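Local coordinates for protein Lys-gingipain W83 (PDB 3KM5) that cleaves proteins after lysine as a secreted cysteine protease, represented here by its K2 cleaved adhesin domain; isolated adhesin domains are haemolytic in vitro, at residues Asp66-Ser71 with Thr104-Phe109. Residues are numbered along the deposited sequence; the frame is centred on the assembly and turned at random.
With CA (calcium ion), chain C.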
loop_
_atom_site.group_PDB
_atom_site.type_symbol
_atom_site.label_atom_id
_atom_site.label_comp_id
_atom_site.label_asym_id
_atom_site.label_seq_id
_atom_site.Cartn_x
_atom_site.Cartn_y
_atom_site.Cartn_z
ATOM N N ASP A 66 10.063 1.372 6.393
ATOM C CA ASP A 66 9.848 2.765 6.014
ATOM C C ASP A 66 9.886 2.813 4.491
ATOM O O ASP A 66 10.904 3.154 3.874
ATOM C CB ASP A 66 10.858 3.705 6.685
ATOM C CG ASP A 66 10.526 5.182 6.446
ATOM O OD1 ASP A 66 9.494 5.458 5.821
ATOM O OD2 ASP A 66 11.336 6.078 6.792
ATOM N N ASN A 67 8.773 2.378 3.913
ATOM C CA ASN A 67 8.688 2.096 2.499
ATOM C C ASN A 67 7.756 3.090 1.824
ATOM O O ASN A 67 6.602 3.266 2.238
ATOM C CB ASN A 67 8.128 0.682 2.246
ATOM C CG ASN A 67 8.928 -0.414 2.894
ATOM O OD1 ASN A 67 10.134 -0.295 3.058
ATOM N ND2 ASN A 67 8.265 -1.535 3.176
ATOM N N TYR A 68 8.250 3.774 0.786
ATOM C CA TYR A 68 7.443 4.724 0.002
ATOM C C TYR A 68 7.031 4.159 -1.350
ATOM O O TYR A 68 7.846 3.622 -2.091
ATOM C CB TYR A 68 8.246 6.019 -0.255
ATOM C CG TYR A 68 8.619 6.890 0.932
ATOM C CD1 TYR A 68 8.089 8.181 1.068
ATOM C CD2 TYR A 68 9.558 6.478 1.814
ATOM C CE1 TYR A 68 8.465 9.007 2.097
ATOM C CE2 TYR A 68 9.945 7.313 2.869
ATOM C CZ TYR A 68 9.394 8.559 2.984
ATOM O OH TYR A 68 9.816 9.362 4.047
ATOM N N LEU A 69 5.781 4.373 -1.652
ATOM C CA LEU A 69 5.197 4.072 -2.959
ATOM C C LEU A 69 4.760 5.412 -3.557
ATOM O O LEU A 69 3.868 6.063 -3.006
ATOM C CB LEU A 69 4.010 3.132 -2.794
ATOM C CG LEU A 69 3.186 2.847 -4.056
ATOM C CD1 LEU A 69 4.010 2.055 -5.009
ATOM C CD2 LEU A 69 1.985 2.063 -3.684
ATOM N N ILE A 70 5.366 5.807 -4.671
ATOM C CA ILE A 70 5.237 7.152 -5.231
ATOM C C ILE A 70 4.623 7.153 -6.632
ATOM O O ILE A 70 5.075 6.448 -7.544
ATOM C CB ILE A 70 6.630 7.852 -5.273
ATOM C CG1 ILE A 70 7.239 7.865 -3.875
ATOM C CG2 ILE A 70 6.554 9.286 -5.808
ATOM C CD1 ILE A 70 8.736 8.304 -3.799
ATOM N N SER A 71 3.563 7.935 -6.784
ATOM C CA SER A 71 2.835 8.006 -8.053
ATOM C C SER A 71 3.667 8.670 -9.139
ATOM O O SER A 71 4.686 9.286 -8.910
ATOM C CB SER A 71 1.546 8.804 -7.894
ATOM O OG SER A 71 1.804 10.193 -7.675
ATOM N N THR A 104 10.754 13.757 -6.089
ATOM C CA THR A 104 10.399 12.426 -5.587
ATOM C C THR A 104 11.358 11.936 -4.482
ATOM O O THR A 104 11.304 10.774 -4.080
ATOM C CB THR A 104 10.293 11.385 -6.741
ATOM O OG1 THR A 104 11.549 11.279 -7.422
ATOM C CG2 THR A 104 9.172 11.737 -7.779
ATOM N N ASN A 105 12.227 12.807 -3.988
ATOM C CA ASN A 105 13.029 12.472 -2.842
ATOM C C ASN A 105 12.113 12.393 -1.617
ATOM O O ASN A 105 11.132 13.102 -1.545
ATOM C CB ASN A 105 14.097 13.532 -2.633
ATOM C CG ASN A 105 15.094 13.585 -3.741
ATOM O OD1 ASN A 105 15.368 12.581 -4.401
ATOM N ND2 ASN A 105 15.671 14.766 -3.950
ATOM N N ALA A 106 12.456 11.550 -0.646
ATOM C CA ALA A 106 11.632 11.399 0.548
ATOM C C ALA A 106 11.375 12.752 1.201
ATOM O O ALA A 106 10.265 13.046 1.624
ATOM C CB ALA A 106 12.288 10.449 1.511
ATOM N N GLY A 107 12.380 13.622 1.218
ATOM C CA GLY A 107 12.240 14.923 1.878
ATOM C C GLY A 107 11.344 15.908 1.165
ATOM O O GLY A 107 11.019 16.964 1.704
ATOM N N ASP A 108 10.920 15.575 -0.050
ATOM C CA ASP A 108 10.022 16.453 -0.790
ATOM C C ASP A 108 8.582 16.219 -0.348
ATOM O O ASP A 108 7.714 16.985 -0.737
ATOM C CB ASP A 108 10.128 16.188 -2.299
ATOM C CG ASP A 108 11.495 16.542 -2.886
ATOM O OD1 ASP A 108 12.186 17.382 -2.294
ATOM O OD2 ASP A 108 11.882 15.930 -3.897
ATOM N N PHE A 109 8.324 15.160 0.442
ATOM C CA PHE A 109 6.966 14.806 0.857
ATOM C C PHE A 109 6.589 15.330 2.255
ATOM O O PHE A 109 7.403 15.443 3.181
ATOM C CB PHE A 109 6.802 13.281 0.813
ATOM C CG PHE A 109 6.807 12.738 -0.580
ATOM C CD1 PHE A 109 5.655 12.669 -1.294
ATOM C CD2 PHE A 109 8.003 12.389 -1.197
ATOM C CE1 PHE A 109 5.648 12.232 -2.625
ATOM C CE2 PHE A 109 8.009 11.922 -2.497
ATOM C CZ PHE A 109 6.829 11.876 -3.219
HETATM CA CA CA C . 12.076 -1.618 3.654
HETATM O O HOH W 1 9.210 12.001 3.997
HETATM O O HOH W 2 10.740 -2.872 5.273
#
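I70 meets F109 and T104 where strand 66-70 faces the loop that leads into strand 109-115. Its branches divide the work. CG2 lies 3.7 Å from F109 CZ, at an oblique angle to the ring. CG1 sits anti to the carbonyl carbon (chi1 -56°), and its extended chain carries CD1 to 3.6 Å from T104 O, a van der Waals contact of a methyl with a backbone carbonyl oxygen. CD1 also lies 3.9 Å from F109 CE2. The methyl CG2 of T104 touches I70 CG2 more loosely, at 4.1 Å. T104 O and A106 O both lie at the edge of the F109 ring, in its plane.

Two residues earlier on the same side of the strand, Y68 reaches A106. Its OH is 3.7 Å from A106 CB, which approaches the ring obliquely. A water in the ring plane bonds Y68 OH at 2.7 Å and donates to A106 O at 2.8 Å. A106 O also accepts a hydrogen bond from F109 N, within the 3-10 turn. N67 points the other way and binds calcium through OD1, with D25, D27, D29 and Q31. With no direct hydrogen bond between the segments, the loop rests on strand 66-70 of the five-stranded jelly-roll sheet by van der Waals packing, and water carries the one polar link.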